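Local coordinates for putative effector, AYWB SAP54-like protein ('Echinacea purpurea' witches'-broom phytoplasma, PDB 6INR) that probably acts as a phytoplasmal effector that interacts with plant MADS transcription factors and causes phyllody, the conversion of floral organs into leaf-like structures, at residues N20-I34 and Q74-N86. Residues are numbered along the deposited sequence; the frame is centred on the assembly and turned at random.
Sequences NLTIEENIINLKQKI and QKEQLKTYKNLLN
Tyr81 is a knob in the hole formed by Ile23, Asn26, Ile27 and Leu30, and Asn26 and Leu30 approach its ring differently. Asn26 CB lies over one face, 3.9 Å from the ring centroid and 19° off the normal, a CH-pi contact; the Asn26 amide lies beyond CB over the CE1-CZ-OH rim, nearly parallel to the ring. Leu30 CD2 instead meets the ring edge, in its plane, 3.9 Å from Tyr81 CD2. The chi1 of Leu30 is near trans (-164°), which points CG away from the backbone N and brings this same methyl into a hole between Gln74, Gln77, Leu78 and Tyr81, where CD2 comes within 3.3 Å of Gln74 O. Leu78 returns the packing, its side chain seated among Ile27, Leu30, Lys31 and Ile34.

These reciprocal knobs-into-holes, an axis separation of 9.7 Å and an angle of 162° between helix directions identify an antiparallel coiled coil: helices 16-49 and 55-84 form an alpha-helical hairpin, and this contact lies at the end remote from its connecting turn.

Toward the chain's modelled C-terminus, Leu85, the first residue to leave helical geometry, lays CD2 against Ile23 CB at 3.7 Å. Next to it, Asn86 N donates to Asn20 OD1 (2.7 Å), its N-H pointing roughly at the oxygen and the donor tilted somewhat from the carbonyl plane. A weak return bond from Asn20 ND2 to Asn86 OD1 (3.4 Å) makes the linkage two-pronged, tying the residues after helix 55-84 to the first helix. At the other end, Gln74 flanks Ile34, with OE1 3.4 Å from Ile34 CG1; that oxygen accepts a hydrogen bond from Asn37 ND2, further along helix 16-49, which helps to position the amide.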
# COMPACT_ATOMS: atom_id res chain seq x y z
N ASN A 20 -16.76 13.41 4.57
CA ASN A 20 -16.73 11.94 4.49
C ASN A 20 -16.55 11.37 3.10
O ASN A 20 -15.99 10.30 2.95
CB ASN A 20 -17.97 11.33 5.13
CG ASN A 20 -17.85 11.25 6.63
OD1 ASN A 20 -17.10 12.03 7.26
ND2 ASN A 20 -18.55 10.31 7.21
N LEU A 21 -17.05 12.05 2.08
CA LEU A 21 -16.88 11.53 0.70
C LEU A 21 -15.42 11.72 0.33
O LEU A 21 -14.79 10.86 -0.25
CB LEU A 21 -17.83 12.19 -0.32
CG LEU A 21 -19.32 12.06 -0.01
CD1 LEU A 21 -20.19 12.81 -1.02
CD2 LEU A 21 -19.74 10.59 0.06
N THR A 22 -14.86 12.80 0.78
CA THR A 22 -13.45 13.03 0.56
C THR A 22 -12.60 11.96 1.26
O THR A 22 -11.65 11.44 0.68
CB THR A 22 -13.05 14.42 1.00
OG1 THR A 22 -13.54 15.34 0.03
CG2 THR A 22 -11.55 14.55 1.05
N ILE A 23 -12.94 11.64 2.51
CA ILE A 23 -12.14 10.64 3.26
C ILE A 23 -12.32 9.25 2.63
O ILE A 23 -11.35 8.58 2.36
CB ILE A 23 -12.43 10.53 4.79
CG1 ILE A 23 -12.19 11.87 5.53
CG2 ILE A 23 -11.54 9.47 5.42
CD1 ILE A 23 -10.77 12.40 5.39
N GLU A 24 -13.56 8.86 2.41
CA GLU A 24 -13.83 7.57 1.77
C GLU A 24 -13.07 7.36 0.48
O GLU A 24 -12.60 6.26 0.22
CB GLU A 24 -15.32 7.38 1.53
CG GLU A 24 -16.07 7.23 2.84
CD GLU A 24 -17.48 6.72 2.67
OE1 GLU A 24 -18.21 7.27 1.82
OE2 GLU A 24 -17.87 5.78 3.41
N GLU A 25 -12.94 8.41 -0.33
CA GLU A 25 -12.21 8.30 -1.59
C GLU A 25 -10.74 8.04 -1.30
O GLU A 25 -10.08 7.25 -1.95
CB GLU A 25 -12.40 9.56 -2.44
CG GLU A 25 -11.58 9.61 -3.74
CD GLU A 25 -11.80 10.88 -4.56
OE1 GLU A 25 -11.95 11.98 -3.95
OE2 GLU A 25 -11.81 10.80 -5.82
N ASN A 26 -10.22 8.75 -0.33
CA ASN A 26 -8.84 8.55 0.14
C ASN A 26 -8.60 7.12 0.62
O ASN A 26 -7.54 6.52 0.40
CB ASN A 26 -8.53 9.52 1.26
CG ASN A 26 -8.15 10.89 0.74
OD1 ASN A 26 -7.38 11.00 -0.21
ND2 ASN A 26 -8.62 11.93 1.40
N ILE A 27 -9.62 6.56 1.23
CA ILE A 27 -9.52 5.21 1.75
C ILE A 27 -9.49 4.12 0.68
O ILE A 27 -8.61 3.24 0.66
CB ILE A 27 -10.64 4.90 2.74
CG1 ILE A 27 -10.41 5.69 4.04
CG2 ILE A 27 -10.68 3.40 2.98
CD1 ILE A 27 -11.49 5.44 5.06
N ILE A 28 -10.47 4.15 -0.21
CA ILE A 28 -10.47 3.24 -1.36
C ILE A 28 -9.21 3.31 -2.19
O ILE A 28 -8.70 2.29 -2.66
CB ILE A 28 -11.66 3.49 -2.28
CG1 ILE A 28 -12.92 3.21 -1.49
CG2 ILE A 28 -11.58 2.56 -3.50
CD1 ILE A 28 -14.20 3.55 -2.22
N ASN A 29 -8.71 4.51 -2.40
CA ASN A 29 -7.52 4.67 -3.21
C ASN A 29 -6.35 4.05 -2.48
O ASN A 29 -5.52 3.39 -3.07
CB ASN A 29 -7.22 6.12 -3.55
CG ASN A 29 -8.30 6.77 -4.38
OD1 ASN A 29 -8.44 8.00 -4.37
ND2 ASN A 29 -9.07 5.98 -5.14
N LEU A 30 -6.34 4.25 -1.17
CA LEU A 30 -5.30 3.67 -0.31
C LEU A 30 -5.32 2.14 -0.32
O LEU A 30 -4.30 1.49 -0.42
CB LEU A 30 -5.43 4.16 1.12
CG LEU A 30 -4.19 3.92 1.98
CD1 LEU A 30 -2.94 4.47 1.31
CD2 LEU A 30 -4.39 4.58 3.33
N LYS A 31 -6.51 1.59 -0.18
CA LYS A 31 -6.70 0.15 -0.30
C LYS A 31 -6.31 -0.43 -1.66
O LYS A 31 -5.80 -1.56 -1.75
CB LYS A 31 -8.14 -0.20 -0.04
CG LYS A 31 -8.55 -0.07 1.42
CD LYS A 31 -9.91 -0.74 1.56
CE LYS A 31 -10.64 -0.34 2.83
NZ LYS A 31 -12.07 -0.75 2.67
N GLN A 32 -6.56 0.30 -2.74
CA GLN A 32 -6.13 -0.17 -4.06
C GLN A 32 -4.62 -0.18 -4.15
O GLN A 32 -4.06 -1.03 -4.83
CB GLN A 32 -6.69 0.68 -5.18
CG GLN A 32 -8.21 0.63 -5.24
CD GLN A 32 -8.82 1.57 -6.25
OE1 GLN A 32 -8.37 2.71 -6.43
NE2 GLN A 32 -9.88 1.12 -6.90
N LYS A 33 -3.98 0.79 -3.53
CA LYS A 33 -2.52 0.84 -3.50
C LYS A 33 -1.94 -0.35 -2.72
O LYS A 33 -0.97 -0.99 -3.11
CB LYS A 33 -2.02 2.17 -2.92
CG LYS A 33 -1.86 3.30 -3.93
CD LYS A 33 -2.04 4.65 -3.26
CE LYS A 33 -1.17 5.75 -3.87
NZ LYS A 33 -1.44 6.03 -5.32
N ILE A 34 -2.56 -0.65 -1.61
CA ILE A 34 -2.10 -1.76 -0.78
C ILE A 34 -2.26 -3.06 -1.57
O ILE A 34 -1.38 -3.91 -1.57
CB ILE A 34 -2.89 -1.83 0.53
CG1 ILE A 34 -2.39 -0.72 1.48
CG2 ILE A 34 -2.78 -3.21 1.15
CD1 ILE A 34 -3.37 -0.43 2.58
N GLN A 74 0.85 2.39 4.76
CA GLN A 74 -0.47 2.57 4.16
C GLN A 74 -1.52 2.02 5.09
O GLN A 74 -2.59 2.61 5.23
CB GLN A 74 -0.55 1.94 2.78
CG GLN A 74 0.44 2.63 1.87
CD GLN A 74 0.59 2.00 0.54
OE1 GLN A 74 0.39 0.81 0.38
NE2 GLN A 74 0.94 2.81 -0.47
N LYS A 75 -1.20 0.93 5.77
CA LYS A 75 -2.14 0.40 6.77
C LYS A 75 -2.22 1.32 7.99
O LYS A 75 -3.26 1.47 8.62
CB LYS A 75 -1.75 -1.00 7.21
CG LYS A 75 -1.74 -2.02 6.08
CD LYS A 75 -1.96 -3.41 6.59
CE LYS A 75 -0.84 -3.88 7.52
NZ LYS A 75 -1.09 -5.27 8.02
N GLU A 76 -1.11 1.95 8.29
CA GLU A 76 -1.09 3.04 9.30
C GLU A 76 -2.06 4.18 8.92
O GLU A 76 -2.95 4.57 9.69
CB GLU A 76 0.32 3.64 9.45
CG GLU A 76 1.16 3.15 10.62
CD GLU A 76 2.37 4.07 10.87
OE1 GLU A 76 3.30 4.06 10.03
OE2 GLU A 76 2.37 4.81 11.89
N GLN A 77 -1.85 4.72 7.72
CA GLN A 77 -2.69 5.83 7.17
C GLN A 77 -4.12 5.44 7.17
O GLN A 77 -4.99 6.21 7.49
CB GLN A 77 -2.37 6.13 5.72
CG GLN A 77 -1.50 7.33 5.53
CD GLN A 77 -0.68 7.21 4.28
OE1 GLN A 77 -1.18 7.31 3.16
NE2 GLN A 77 0.61 7.00 4.47
N LEU A 78 -4.33 4.21 6.77
CA LEU A 78 -5.67 3.67 6.67
C LEU A 78 -6.34 3.83 8.02
O LEU A 78 -7.49 4.28 8.14
CB LEU A 78 -5.56 2.19 6.28
CG LEU A 78 -6.75 1.46 5.70
CD1 LEU A 78 -7.22 2.13 4.41
CD2 LEU A 78 -6.32 0.01 5.46
N LYS A 79 -5.56 3.54 9.06
CA LYS A 79 -6.06 3.63 10.45
C LYS A 79 -6.46 5.06 10.77
O LYS A 79 -7.55 5.33 11.26
CB LYS A 79 -5.04 3.11 11.48
CG LYS A 79 -5.47 1.82 12.16
CD LYS A 79 -4.64 1.51 13.40
CE LYS A 79 -5.39 0.61 14.40
NZ LYS A 79 -4.74 0.57 15.74
N THR A 80 -5.53 5.97 10.49
CA THR A 80 -5.77 7.40 10.73
C THR A 80 -7.00 7.91 9.96
O THR A 80 -7.82 8.67 10.50
CB THR A 80 -4.58 8.25 10.30
OG1 THR A 80 -3.40 7.81 10.99
CG2 THR A 80 -4.85 9.72 10.58
N TYR A 81 -7.11 7.51 8.70
CA TYR A 81 -8.25 7.95 7.86
C TYR A 81 -9.55 7.49 8.46
O TYR A 81 -10.51 8.24 8.50
CB TYR A 81 -8.17 7.46 6.40
CG TYR A 81 -7.30 8.30 5.48
CD1 TYR A 81 -7.51 9.66 5.34
CD2 TYR A 81 -6.32 7.72 4.71
CE1 TYR A 81 -6.72 10.43 4.49
CE2 TYR A 81 -5.52 8.47 3.87
CZ TYR A 81 -5.71 9.82 3.75
OH TYR A 81 -4.89 10.55 2.89
N LYS A 82 -9.59 6.24 8.91
CA LYS A 82 -10.81 5.68 9.55
C LYS A 82 -11.15 6.44 10.84
O LYS A 82 -12.30 6.62 11.15
CB LYS A 82 -10.68 4.17 9.80
CG LYS A 82 -10.47 3.35 8.52
CD LYS A 82 -10.21 1.88 8.76
CE LYS A 82 -11.44 1.16 9.29
NZ LYS A 82 -11.25 -0.32 9.41
N ASN A 83 -10.12 6.90 11.55
CA ASN A 83 -10.33 7.74 12.76
C ASN A 83 -11.11 8.99 12.37
O ASN A 83 -12.12 9.34 12.98
CB ASN A 83 -8.99 8.21 13.36
CG ASN A 83 -8.49 7.33 14.49
OD1 ASN A 83 -9.27 6.69 15.19
ND2 ASN A 83 -7.18 7.34 14.69
N LEU A 84 -10.60 9.64 11.34
CA LEU A 84 -11.14 10.91 10.83
C LEU A 84 -12.62 10.90 10.49
O LEU A 84 -13.32 11.86 10.79
CB LEU A 84 -10.38 11.39 9.60
CG LEU A 84 -9.08 12.15 9.87
CD1 LEU A 84 -8.20 12.18 8.64
CD2 LEU A 84 -9.38 13.57 10.30
N LEU A 85 -13.08 9.83 9.86
CA LEU A 85 -14.48 9.76 9.37
C LEU A 85 -15.49 10.39 10.35
O LEU A 85 -15.45 10.12 11.55
CB LEU A 85 -14.91 8.33 9.02
CG LEU A 85 -14.45 7.76 7.68
CD1 LEU A 85 -14.82 6.29 7.56
CD2 LEU A 85 -15.06 8.53 6.51
N ASN A 86 -16.37 11.22 9.77
CA ASN A 86 -17.44 11.98 10.49
C ASN A 86 -17.03 13.41 10.84
O ASN A 86 -17.56 14.37 10.28
CB ASN A 86 -17.90 11.26 11.75
CG ASN A 86 -18.83 10.10 11.45
OD1 ASN A 86 -18.66 9.38 10.45
ND2 ASN A 86 -19.82 9.91 12.31